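Local coordinates for sensor protein (Vibrio cholerae, PDB 3BY9) that senses C4-dicarboxylates such as succinate, as the extracytoplasmic sensor domain of the membrane histidine kinase DctB, which probably phosphorylates itself on histidine, at residues 5-16 with 237-245; 183-191 with 205-215. All blocks are in the same frame, centred on the assembly; numbering follows the deposited sequence.

Interaction 1 packs the start of the long helix 5-27 on strand 238-245, while interaction 2 ties together the two loops that flank helix 193-202; in sequence, both loops fall between the segments of interaction 1. The centres lie 23 Å apart, yet the two contacts meet where Y238 CE2 comes 3.6 Å from W215 CZ2. Because side chains alternate along the strand, Y238 faces these loops while I239 faces the helix. The calcium held by D237 sits at the start of the same strand, about 10 Å from the W215 side chain. At the far end of interaction 2, the Y205 side chain comes within about 7 Å of that of R104, which binds succinate in a complex of this protein, though the site holds no succinate here.

Interaction 1 of 2, residues 5-16 with 237-245; sequences YQALLNEHQSQL and DYIVSSRPL. With CA (calcium ion), chain D.
I239 lays its CD1 methyl over one face of the Y5 ring, 3.9 Å from the centroid and offset toward the rim, in a CH-pi contact. The ring gets there because Y5 CG swings anti to the backbone N (chi1 -160°), and its hydroxyl continues on to E225 of the neighbouring strand 223-226. L8 CD2 meets the same CD1 methyl, while L9 CD2 reaches the other branch of I239, CG2, at 3.7 Å. One turn on, H12 points its NE2 at I239 O with a nearly straight but long, weak bond of 3.4 Å. S241 OG joins a water that also serves L9 O and Q13 NE2. Farther along the helix, R243 NH2 donates to Q13 OE1 at 2.9 Å, approaching from above the plane of the amide. Two bends in the arginine chain, at chi2 and chi3, fold the guanidinium back so that L16 CB covers one face of it, 3.6 Å from NH2. A second water links R243 NE to Q13 NE2, and NH1 pairs with D17. At the strand's start D237 OD1 binds calcium at 2.5 Å, alongside K258 O and four waters. The packing fits the double PAS-like sensor domain of DctB-type kinases, in which a long N-terminal helix runs along the sheets; the four-stranded sheet here belongs to the unit nearer the C-terminus.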
loop_
_atom_site.group_PDB
_atom_site.type_symbol
_atom_site.label_atom_id
_atom_site.label_comp_id
_atom_site.label_asym_id
_atom_site.label_seq_id
_atom_site.Cartn_x
_atom_site.Cartn_y
_atom_site.Cartn_z
ATOM N N TYR A 5 2.851 -27.540 18.963
ATOM C CA TYR A 5 1.908 -26.672 18.210
ATOM C C TYR A 5 1.527 -25.408 18.988
ATOM O O TYR A 5 1.610 -24.282 18.451
ATOM C CB TYR A 5 0.671 -27.512 17.837
ATOM C CG TYR A 5 -0.193 -27.023 16.700
ATOM C CD1 TYR A 5 -0.417 -27.823 15.576
ATOM C CD2 TYR A 5 -0.849 -25.779 16.770
ATOM C CE1 TYR A 5 -1.286 -27.398 14.537
ATOM C CE2 TYR A 5 -1.709 -25.350 15.739
ATOM C CZ TYR A 5 -1.925 -26.161 14.628
ATOM O OH TYR A 5 -2.778 -25.769 13.612
ATOM N N GLN A 6 1.135 -25.554 20.256
ATOM C CA GLN A 6 0.752 -24.348 21.002
ATOM C C GLN A 6 1.932 -23.380 21.135
ATOM O O GLN A 6 1.775 -22.169 21.036
ATOM C CB GLN A 6 0.193 -24.709 22.398
ATOM C CG GLN A 6 -0.382 -23.490 23.157
ATOM C CD GLN A 6 -1.560 -22.861 22.429
ATOM O OE1 GLN A 6 -2.546 -23.524 22.169
ATOM N NE2 GLN A 6 -1.458 -21.549 22.102
ATOM N N ALA A 7 3.130 -23.914 21.349
ATOM C CA ALA A 7 4.308 -23.078 21.486
ATOM C C ALA A 7 4.565 -22.307 20.174
ATOM O O ALA A 7 4.969 -21.151 20.203
ATOM C CB ALA A 7 5.527 -23.937 21.853
ATOM N N LEU A 8 4.297 -22.945 19.048
ATOM C CA LEU A 8 4.486 -22.278 17.766
ATOM C C LEU A 8 3.438 -21.148 17.653
ATOM O O LEU A 8 3.753 -20.039 17.235
ATOM C CB LEU A 8 4.309 -23.278 16.640
ATOM C CG LEU A 8 4.357 -22.695 15.204
ATOM C CD1 LEU A 8 5.692 -21.936 14.998
ATOM C CD2 LEU A 8 4.251 -23.829 14.194
ATOM N N LEU A 9 2.185 -21.426 18.036
ATOM C CA LEU A 9 1.185 -20.352 17.947
ATOM C C LEU A 9 1.574 -19.199 18.859
ATOM O O LEU A 9 1.305 -18.028 18.559
ATOM C CB LEU A 9 -0.198 -20.876 18.402
ATOM C CG LEU A 9 -0.807 -21.905 17.456
ATOM C CD1 LEU A 9 -2.156 -22.369 18.088
ATOM C CD2 LEU A 9 -1.068 -21.244 16.066
ATOM N N ASN A 10 2.185 -19.516 20.001
ATOM C CA ASN A 10 2.584 -18.452 20.930
ATOM C C ASN A 10 3.672 -17.612 20.302
ATOM O O ASN A 10 3.658 -16.372 20.431
ATOM C CB ASN A 10 3.073 -19.061 22.253
ATOM C CG ASN A 10 1.930 -19.698 23.055
ATOM O OD1 ASN A 10 0.741 -19.495 22.758
ATOM N ND2 ASN A 10 2.284 -20.463 24.073
ATOM N N GLU A 11 4.630 -18.263 19.652
ATOM C CA GLU A 11 5.734 -17.550 18.985
ATOM C C GLU A 11 5.177 -16.716 17.836
ATOM O O GLU A 11 5.625 -15.598 17.594
ATOM C CB GLU A 11 6.766 -18.552 18.442
ATOM C CG GLU A 11 7.911 -17.908 17.617
ATOM C CD GLU A 11 8.682 -16.775 18.342
ATOM O OE1 GLU A 11 8.612 -16.604 19.584
ATOM O OE2 GLU A 11 9.400 -16.033 17.640
ATOM N N HIS A 12 4.184 -17.246 17.140
ATOM C CA HIS A 12 3.571 -16.476 16.058
ATOM C C HIS A 12 3.046 -15.154 16.616
ATOM O O HIS A 12 3.139 -14.108 15.962
ATOM C CB HIS A 12 2.371 -17.211 15.499
ATOM C CG HIS A 12 2.651 -18.169 14.387
ATOM N ND1 HIS A 12 3.919 -18.517 13.930
ATOM C CD2 HIS A 12 1.774 -18.847 13.612
ATOM C CE1 HIS A 12 3.785 -19.364 12.920
ATOM N NE2 HIS A 12 2.500 -19.572 12.708
ATOM N N GLN A 13 2.408 -15.199 17.791
ATOM C CA GLN A 13 1.870 -13.966 18.367
ATOM C C GLN A 13 2.975 -12.946 18.603
ATOM O O GLN A 13 2.785 -11.753 18.394
ATOM C CB GLN A 13 1.112 -14.243 19.678
ATOM C CG GLN A 13 -0.261 -14.897 19.450
ATOM C CD GLN A 13 -1.150 -14.033 18.573
ATOM O OE1 GLN A 13 -1.434 -12.892 18.925
ATOM N NE2 GLN A 13 -1.584 -14.560 17.434
ATOM N N SER A 14 4.148 -13.411 19.028
ATOM C CA SER A 14 5.252 -12.495 19.261
ATOM C C SER A 14 5.805 -11.959 17.940
ATOM O O SER A 14 6.206 -10.786 17.841
ATOM C CB SER A 14 6.343 -13.201 20.053
ATOM O OG SER A 14 5.915 -13.388 21.394
ATOM N N GLN A 15 5.862 -12.818 16.926
ATOM C CA GLN A 15 6.333 -12.359 15.619
ATOM C C GLN A 15 5.397 -11.311 15.074
ATOM O O GLN A 15 5.859 -10.309 14.513
ATOM C CB GLN A 15 6.395 -13.500 14.621
ATOM C CG GLN A 15 7.460 -14.538 14.978
ATOM C CD GLN A 15 7.457 -15.637 13.935
ATOM O OE1 GLN A 15 8.025 -15.490 12.838
ATOM N NE2 GLN A 15 6.788 -16.713 14.244
ATOM N N LEU A 16 4.086 -11.546 15.217
ATOM C CA LEU A 16 3.117 -10.575 14.698
ATOM C C LEU A 16 3.231 -9.255 15.480
ATOM O O LEU A 16 3.090 -8.149 14.912
ATOM C CB LEU A 16 1.659 -11.132 14.794
ATOM C CG LEU A 16 1.365 -12.318 13.841
ATOM C CD1 LEU A 16 0.042 -13.036 14.122
ATOM C CD2 LEU A 16 1.369 -11.741 12.397
ATOM N N ASP A 237 1.213 -27.576 3.297
ATOM C CA ASP A 237 0.291 -27.002 4.265
ATOM C C ASP A 237 1.024 -26.225 5.328
ATOM O O ASP A 237 2.208 -26.457 5.612
ATOM C CB ASP A 237 -0.619 -28.051 4.873
ATOM C CG ASP A 237 0.133 -29.228 5.455
ATOM O OD1 ASP A 237 1.346 -29.392 5.162
ATOM O OD2 ASP A 237 -0.510 -29.985 6.201
ATOM N N TYR A 238 0.305 -25.282 5.915
ATOM C CA TYR A 238 0.890 -24.366 6.894
ATOM C C TYR A 238 0.052 -24.101 8.096
ATOM O O TYR A 238 -1.166 -24.132 8.000
ATOM C CB TYR A 238 1.072 -22.978 6.248
ATOM C CG TYR A 238 2.172 -22.947 5.224
ATOM C CD1 TYR A 238 3.434 -22.514 5.564
ATOM C CD2 TYR A 238 1.949 -23.431 3.936
ATOM C CE1 TYR A 238 4.488 -22.545 4.665
ATOM C CE2 TYR A 238 3.021 -23.492 3.007
ATOM C CZ TYR A 238 4.274 -23.040 3.392
ATOM O OH TYR A 238 5.328 -23.101 2.507
ATOM N N ILE A 239 0.719 -23.779 9.200
ATOM C CA ILE A 239 -0.004 -23.308 10.397
ATOM C C ILE A 239 0.069 -21.750 10.213
ATOM O O ILE A 239 1.141 -21.199 10.035
ATOM C CB ILE A 239 0.698 -23.732 11.686
ATOM C CG1 ILE A 239 0.579 -25.270 11.803
ATOM C CG2 ILE A 239 0.026 -23.020 12.956
ATOM C CD1 ILE A 239 1.529 -25.868 12.831
ATOM N N VAL A 240 -1.070 -21.056 10.300
ATOM C CA VAL A 240 -1.084 -19.618 9.966
ATOM C C VAL A 240 -1.732 -18.779 11.041
ATOM O O VAL A 240 -2.839 -19.124 11.483
ATOM C CB VAL A 240 -1.903 -19.393 8.670
ATOM C CG1 VAL A 240 -1.805 -17.965 8.234
ATOM C CG2 VAL A 240 -1.352 -20.271 7.520
ATOM N N SER A 241 -1.032 -17.751 11.516
ATOM C CA SER A 241 -1.629 -16.843 12.505
ATOM C C SER A 241 -1.816 -15.505 11.831
ATOM O O SER A 241 -0.952 -15.048 11.083
ATOM C CB SER A 241 -0.747 -16.714 13.739
ATOM O OG SER A 241 -0.712 -18.009 14.362
ATOM N N SER A 242 -2.933 -14.831 12.135
ATOM C CA SER A 242 -3.224 -13.589 11.404
ATOM C C SER A 242 -3.597 -12.481 12.339
ATOM O O SER A 242 -4.189 -12.718 13.405
ATOM C CB SER A 242 -4.390 -13.810 10.416
ATOM O OG SER A 242 -4.039 -14.846 9.486
ATOM N N ARG A 243 -3.225 -11.277 11.923
ATOM C CA ARG A 243 -3.471 -10.041 12.710
ATOM C C ARG A 243 -4.012 -8.953 11.775
ATOM O O ARG A 243 -3.307 -8.396 10.931
ATOM C CB ARG A 243 -2.147 -9.558 13.361
ATOM C CG ARG A 243 -2.248 -8.359 14.327
ATOM C CD ARG A 243 -2.847 -8.761 15.649
ATOM N NE ARG A 243 -2.046 -9.765 16.378
ATOM C CZ ARG A 243 -0.895 -9.539 17.019
ATOM N NH1 ARG A 243 -0.316 -8.338 17.039
ATOM N NH2 ARG A 243 -0.354 -10.530 17.733
ATOM N N PRO A 244 -5.294 -8.592 11.938
ATOM C CA PRO A 244 -5.769 -7.548 11.033
ATOM C C PRO A 244 -5.255 -6.201 11.525
ATOM O O PRO A 244 -4.999 -6.033 12.735
ATOM C CB PRO A 244 -7.304 -7.657 11.124
ATOM C CG PRO A 244 -7.558 -8.315 12.441
ATOM C CD PRO A 244 -6.402 -9.272 12.644
ATOM N N LEU A 245 -5.067 -5.274 10.583
ATOM C CA LEU A 245 -4.644 -3.898 10.869
ATOM C C LEU A 245 -5.700 -3.069 10.103
ATOM O O LEU A 245 -5.465 -2.551 9.010
ATOM C CB LEU A 245 -3.227 -3.630 10.343
ATOM C CG LEU A 245 -2.093 -4.456 10.986
ATOM C CD1 LEU A 245 -0.741 -4.088 10.379
ATOM C CD2 LEU A 245 -2.078 -4.215 12.498
HETATM CA CA CA D . 3.318 -30.745 5.710
HETATM O O HOH W 1 -0.823 -17.382 17.027
HETATM O O HOH W 2 -3.081 -12.268 16.061
HETATM O O HOH W 3 1.465 -31.851 6.839
HETATM O O HOH W 4 4.122 -28.431 4.676
HETATM O O HOH W 5 5.719 -30.747 4.858
HETATM O O HOH W 6 2.764 -31.951 3.717
#

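Interaction 2 of 2, residues 183-191 with 205-215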
loop_
_atom_site.group_PDB
_atom_site.type_symbol
_atom_site.label_atom_id
_atom_site.label_comp_id
_atom_site.label_asym_id
_atom_site.label_seq_id
_atom_site.Cartn_x
_atom_site.Cartn_y
_atom_site.Cartn_z
ATOM N N TRP A 183 4.571 -14.879 -4.606
ATOM C CA TRP A 183 3.138 -14.897 -4.225
ATOM C C TRP A 183 2.487 -13.509 -4.412
ATOM O O TRP A 183 1.246 -13.380 -4.286
ATOM C CB TRP A 183 2.969 -15.356 -2.756
ATOM C CG TRP A 183 3.504 -16.758 -2.429
ATOM C CD1 TRP A 183 3.763 -17.769 -3.327
ATOM C CD2 TRP A 183 3.802 -17.287 -1.135
ATOM N NE1 TRP A 183 4.194 -18.896 -2.657
ATOM C CE2 TRP A 183 4.232 -18.629 -1.314
ATOM C CE3 TRP A 183 3.760 -16.760 0.166
ATOM C CZ2 TRP A 183 4.610 -19.438 -0.237
ATOM C CZ3 TRP A 183 4.143 -17.555 1.222
ATOM C CH2 TRP A 183 4.569 -18.890 1.014
ATOM N N LEU A 184 3.278 -12.485 -4.717
ATOM C CA LEU A 184 2.690 -11.129 -4.916
ATOM C C LEU A 184 1.630 -11.129 -6.000
ATOM O O LEU A 184 1.815 -11.732 -7.044
ATOM C CB LEU A 184 3.766 -10.089 -5.292
ATOM C CG LEU A 184 4.756 -9.781 -4.147
ATOM C CD1 LEU A 184 5.818 -8.798 -4.687
ATOM C CD2 LEU A 184 4.068 -9.181 -2.916
ATOM N N PHE A 185 0.523 -10.426 -5.753
ATOM C CA PHE A 185 -0.577 -10.300 -6.690
ATOM C C PHE A 185 -1.318 -11.625 -6.979
ATOM O O PHE A 185 -1.990 -11.728 -7.997
ATOM C CB PHE A 185 -0.134 -9.626 -7.999
ATOM C CG PHE A 185 0.587 -8.309 -7.793
ATOM C CD1 PHE A 185 -0.037 -7.252 -7.141
ATOM C CD2 PHE A 185 1.900 -8.150 -8.218
ATOM C CE1 PHE A 185 0.651 -6.033 -6.900
ATOM C CE2 PHE A 185 2.598 -6.949 -7.988
ATOM C CZ PHE A 185 1.963 -5.892 -7.322
ATOM N N HIS A 186 -1.167 -12.629 -6.107
ATOM C CA HIS A 186 -1.941 -13.863 -6.221
ATOM C C HIS A 186 -2.915 -13.830 -5.046
ATOM O O HIS A 186 -2.660 -13.217 -4.003
ATOM C CB HIS A 186 -1.090 -15.113 -6.030
ATOM C CG HIS A 186 -0.162 -15.392 -7.164
ATOM N ND1 HIS A 186 0.787 -14.485 -7.600
ATOM C CD2 HIS A 186 -0.042 -16.487 -7.954
ATOM C CE1 HIS A 186 1.461 -15.025 -8.607
ATOM N NE2 HIS A 186 0.978 -16.237 -8.836
ATOM N N SER A 187 -4.050 -14.486 -5.190
ATOM C CA SER A 187 -4.975 -14.552 -4.063
ATOM C C SER A 187 -4.646 -15.793 -3.250
ATOM O O SER A 187 -4.137 -16.783 -3.790
ATOM C CB SER A 187 -6.433 -14.626 -4.529
ATOM O OG SER A 187 -6.658 -15.727 -5.414
ATOM N N VAL A 188 -4.961 -15.775 -1.956
ATOM C CA VAL A 188 -4.638 -16.929 -1.136
ATOM C C VAL A 188 -5.474 -18.119 -1.570
ATOM O O VAL A 188 -4.973 -19.241 -1.650
ATOM C CB VAL A 188 -4.907 -16.635 0.355
ATOM C CG1 VAL A 188 -4.850 -17.924 1.189
ATOM C CG2 VAL A 188 -3.835 -15.631 0.867
ATOM N N ALA A 189 -6.756 -17.856 -1.844
ATOM C CA ALA A 189 -7.715 -18.899 -2.231
ATOM C C ALA A 189 -8.403 -18.525 -3.533
ATOM O O ALA A 189 -8.359 -17.383 -3.973
ATOM C CB ALA A 189 -8.785 -19.057 -1.128
ATOM N N ASP A 190 -9.107 -19.490 -4.126
ATOM C CA ASP A 190 -9.786 -19.216 -5.377
ATOM C C ASP A 190 -10.836 -18.106 -5.254
ATOM O O ASP A 190 -11.517 -17.991 -4.225
ATOM C CB ASP A 190 -10.491 -20.483 -5.906
ATOM C CG ASP A 190 -9.535 -21.624 -6.232
ATOM O OD1 ASP A 190 -8.306 -21.429 -6.276
ATOM O OD2 ASP A 190 -10.044 -22.748 -6.466
ATOM N N LEU A 191 -10.932 -17.304 -6.319
ATOM C CA LEU A 191 -11.870 -16.185 -6.403
ATOM C C LEU A 191 -12.797 -16.434 -7.602
ATOM O O LEU A 191 -12.398 -17.052 -8.602
ATOM C CB LEU A 191 -11.130 -14.856 -6.643
ATOM C CG LEU A 191 -10.286 -14.396 -5.441
ATOM C CD1 LEU A 191 -9.480 -13.128 -5.804
ATOM C CD2 LEU A 191 -11.204 -14.113 -4.297
ATOM N N TYR A 205 -4.616 -2.998 -8.634
ATOM C CA TYR A 205 -3.423 -3.710 -9.138
ATOM C C TYR A 205 -3.393 -3.599 -10.671
ATOM O O TYR A 205 -2.905 -4.513 -11.358
ATOM C CB TYR A 205 -3.437 -5.192 -8.715
ATOM C CG TYR A 205 -3.665 -5.343 -7.237
ATOM C CD1 TYR A 205 -2.759 -4.796 -6.313
ATOM C CD2 TYR A 205 -4.819 -5.922 -6.752
ATOM C CE1 TYR A 205 -3.020 -4.828 -4.946
ATOM C CE2 TYR A 205 -5.085 -5.962 -5.419
ATOM C CZ TYR A 205 -4.176 -5.411 -4.505
ATOM O OH TYR A 205 -4.429 -5.471 -3.163
ATOM N N LEU A 206 -3.847 -2.457 -11.182
ATOM C CA LEU A 206 -3.884 -2.185 -12.612
ATOM C C LEU A 206 -4.566 -3.369 -13.322
ATOM O O LEU A 206 -5.646 -3.808 -12.858
ATOM C CB LEU A 206 -2.488 -1.940 -13.145
ATOM C CG LEU A 206 -1.730 -0.844 -12.328
ATOM C CD1 LEU A 206 -0.349 -0.560 -12.872
ATOM C CD2 LEU A 206 -2.544 0.443 -12.290
ATOM N N ASP A 207 -3.952 -3.865 -14.408
ATOM C CA ASP A 207 -4.526 -5.010 -15.154
ATOM C C ASP A 207 -3.824 -6.329 -14.808
ATOM O O ASP A 207 -3.762 -7.271 -15.633
ATOM C CB ASP A 207 -4.388 -4.806 -16.665
ATOM C CG ASP A 207 -5.109 -3.585 -17.175
ATOM O OD1 ASP A 207 -6.187 -3.253 -16.649
ATOM O OD2 ASP A 207 -4.611 -2.978 -18.153
ATOM N N SER A 208 -3.311 -6.414 -13.597
ATOM C CA SER A 208 -2.606 -7.606 -13.171
ATOM C C SER A 208 -3.492 -8.802 -13.146
ATOM O O SER A 208 -4.633 -8.734 -12.684
ATOM C CB SER A 208 -2.043 -7.466 -11.723
ATOM O OG SER A 208 -1.088 -6.438 -11.629
ATOM N N PRO A 209 -3.007 -9.922 -13.709
ATOM C CA PRO A 209 -3.846 -11.116 -13.652
ATOM C C PRO A 209 -3.697 -11.462 -12.170
ATOM O O PRO A 209 -2.632 -11.222 -11.576
ATOM C CB PRO A 209 -3.089 -12.114 -14.519
ATOM C CG PRO A 209 -2.539 -11.244 -15.604
ATOM C CD PRO A 209 -2.075 -9.985 -14.852
ATOM N N ILE A 210 -4.744 -11.976 -11.560
ATOM C CA ILE A 210 -4.666 -12.340 -10.151
ATOM C C ILE A 210 -4.863 -13.870 -10.109
ATOM O O ILE A 210 -5.972 -14.353 -9.988
ATOM C CB ILE A 210 -5.800 -11.673 -9.380
ATOM C CG1 ILE A 210 -5.757 -10.142 -9.602
ATOM C CG2 ILE A 210 -5.728 -12.033 -7.874
ATOM C CD1 ILE A 210 -4.546 -9.401 -8.982
ATOM N N PRO A 211 -3.771 -14.639 -10.194
ATOM C CA PRO A 211 -3.943 -16.097 -10.148
ATOM C C PRO A 211 -4.185 -16.476 -8.709
ATOM O O PRO A 211 -3.938 -15.685 -7.792
ATOM C CB PRO A 211 -2.582 -16.658 -10.591
ATOM C CG PRO A 211 -1.827 -15.518 -11.136
ATOM C CD PRO A 211 -2.376 -14.265 -10.476
ATOM N N SER A 212 -4.620 -17.713 -8.507
ATOM C CA SER A 212 -4.879 -18.199 -7.150
ATOM C C SER A 212 -3.782 -19.132 -6.656
ATOM O O SER A 212 -3.288 -19.967 -7.423
ATOM C CB SER A 212 -6.195 -18.971 -7.134
ATOM O OG SER A 212 -6.350 -19.576 -5.857
ATOM N N LEU A 213 -3.408 -18.997 -5.380
ATOM C CA LEU A 213 -2.398 -19.892 -4.778
ATOM C C LEU A 213 -3.062 -21.225 -4.412
ATOM O O LEU A 213 -2.373 -22.193 -4.053
ATOM C CB LEU A 213 -1.782 -19.245 -3.538
ATOM C CG LEU A 213 -0.960 -17.990 -3.884
ATOM C CD1 LEU A 213 -0.582 -17.257 -2.604
ATOM C CD2 LEU A 213 0.292 -18.350 -4.674
ATOM N N GLY A 214 -4.397 -21.225 -4.416
ATOM C CA GLY A 214 -5.144 -22.450 -4.210
ATOM C C GLY A 214 -5.194 -23.058 -2.839
ATOM O O GLY A 214 -5.474 -24.250 -2.719
ATOM N N TRP A 215 -4.946 -22.264 -1.796
ATOM C CA TRP A 215 -4.994 -22.832 -0.442
ATOM C C TRP A 215 -6.436 -22.844 0.045
ATOM O O TRP A 215 -7.255 -22.040 -0.411
ATOM C CB TRP A 215 -4.168 -21.972 0.544
ATOM C CG TRP A 215 -2.702 -22.344 0.635
ATOM C CD1 TRP A 215 -2.188 -23.569 0.949
ATOM C CD2 TRP A 215 -1.582 -21.458 0.501
ATOM N NE1 TRP A 215 -0.803 -23.501 1.022
ATOM C CE2 TRP A 215 -0.413 -22.216 0.755
ATOM C CE3 TRP A 215 -1.459 -20.091 0.197
ATOM C CZ2 TRP A 215 0.871 -21.651 0.715
ATOM C CZ3 TRP A 215 -0.173 -19.524 0.164
ATOM C CH2 TRP A 215 0.964 -20.312 0.421
HETATM O O HOH W 7 -7.574 -15.524 -8.060
HETATM O O HOH W 8 -8.710 -22.094 -2.825
#
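L213 packs against H186 and W183 where the two loops run parallel and join in a single beta bridge, S187 with S212. Helix 193-202 lies between them in sequence, and the bridge ties the loop entering the helix to the one leaving it. From L213 CB outward, the first neighbour is S187 O at 3.4 Å. CG, placed opposite the carbonyl carbon by a chi1 of -66°, stays over that oxygen and meets H186 CB. The branches then divide: CD1 leans toward W183 CB, and CD2 wedges between H186 CB and W183 CD1 of the indole, 3.8 Å away from the latter.

The backbones hold the register under this leucine. S187 receives and gives, its N donating to P211 O at 2.9 Å and its O accepting from L213 N, and farther on W215 N reaches V188 O. On the side of P211 the imidazole of H186 carries CG of the proline over one face, while ND1 donates to L184 O and fixes the ring's rotation. At the other end W215 turns its CH2 edge onto the face of W183 in a T-shaped pair, planes 85° apart, and sends NE1 to D236 O. F185 and Y205 meet obliquely near L121 and F119 of strand 116-121, so this end of the loops rests on the succinate-binding half of the sensor. F185 O is buried without a hydrogen-bond partner; its neighbour I210 CA offers a CA-H...O contact at 3.5 Å. Finally, S212 OG gives its proton to the anti lone pair of D190 OD1 at 2.7 Å and accepts from G214 N at 2.9 Å, closing an ST turn.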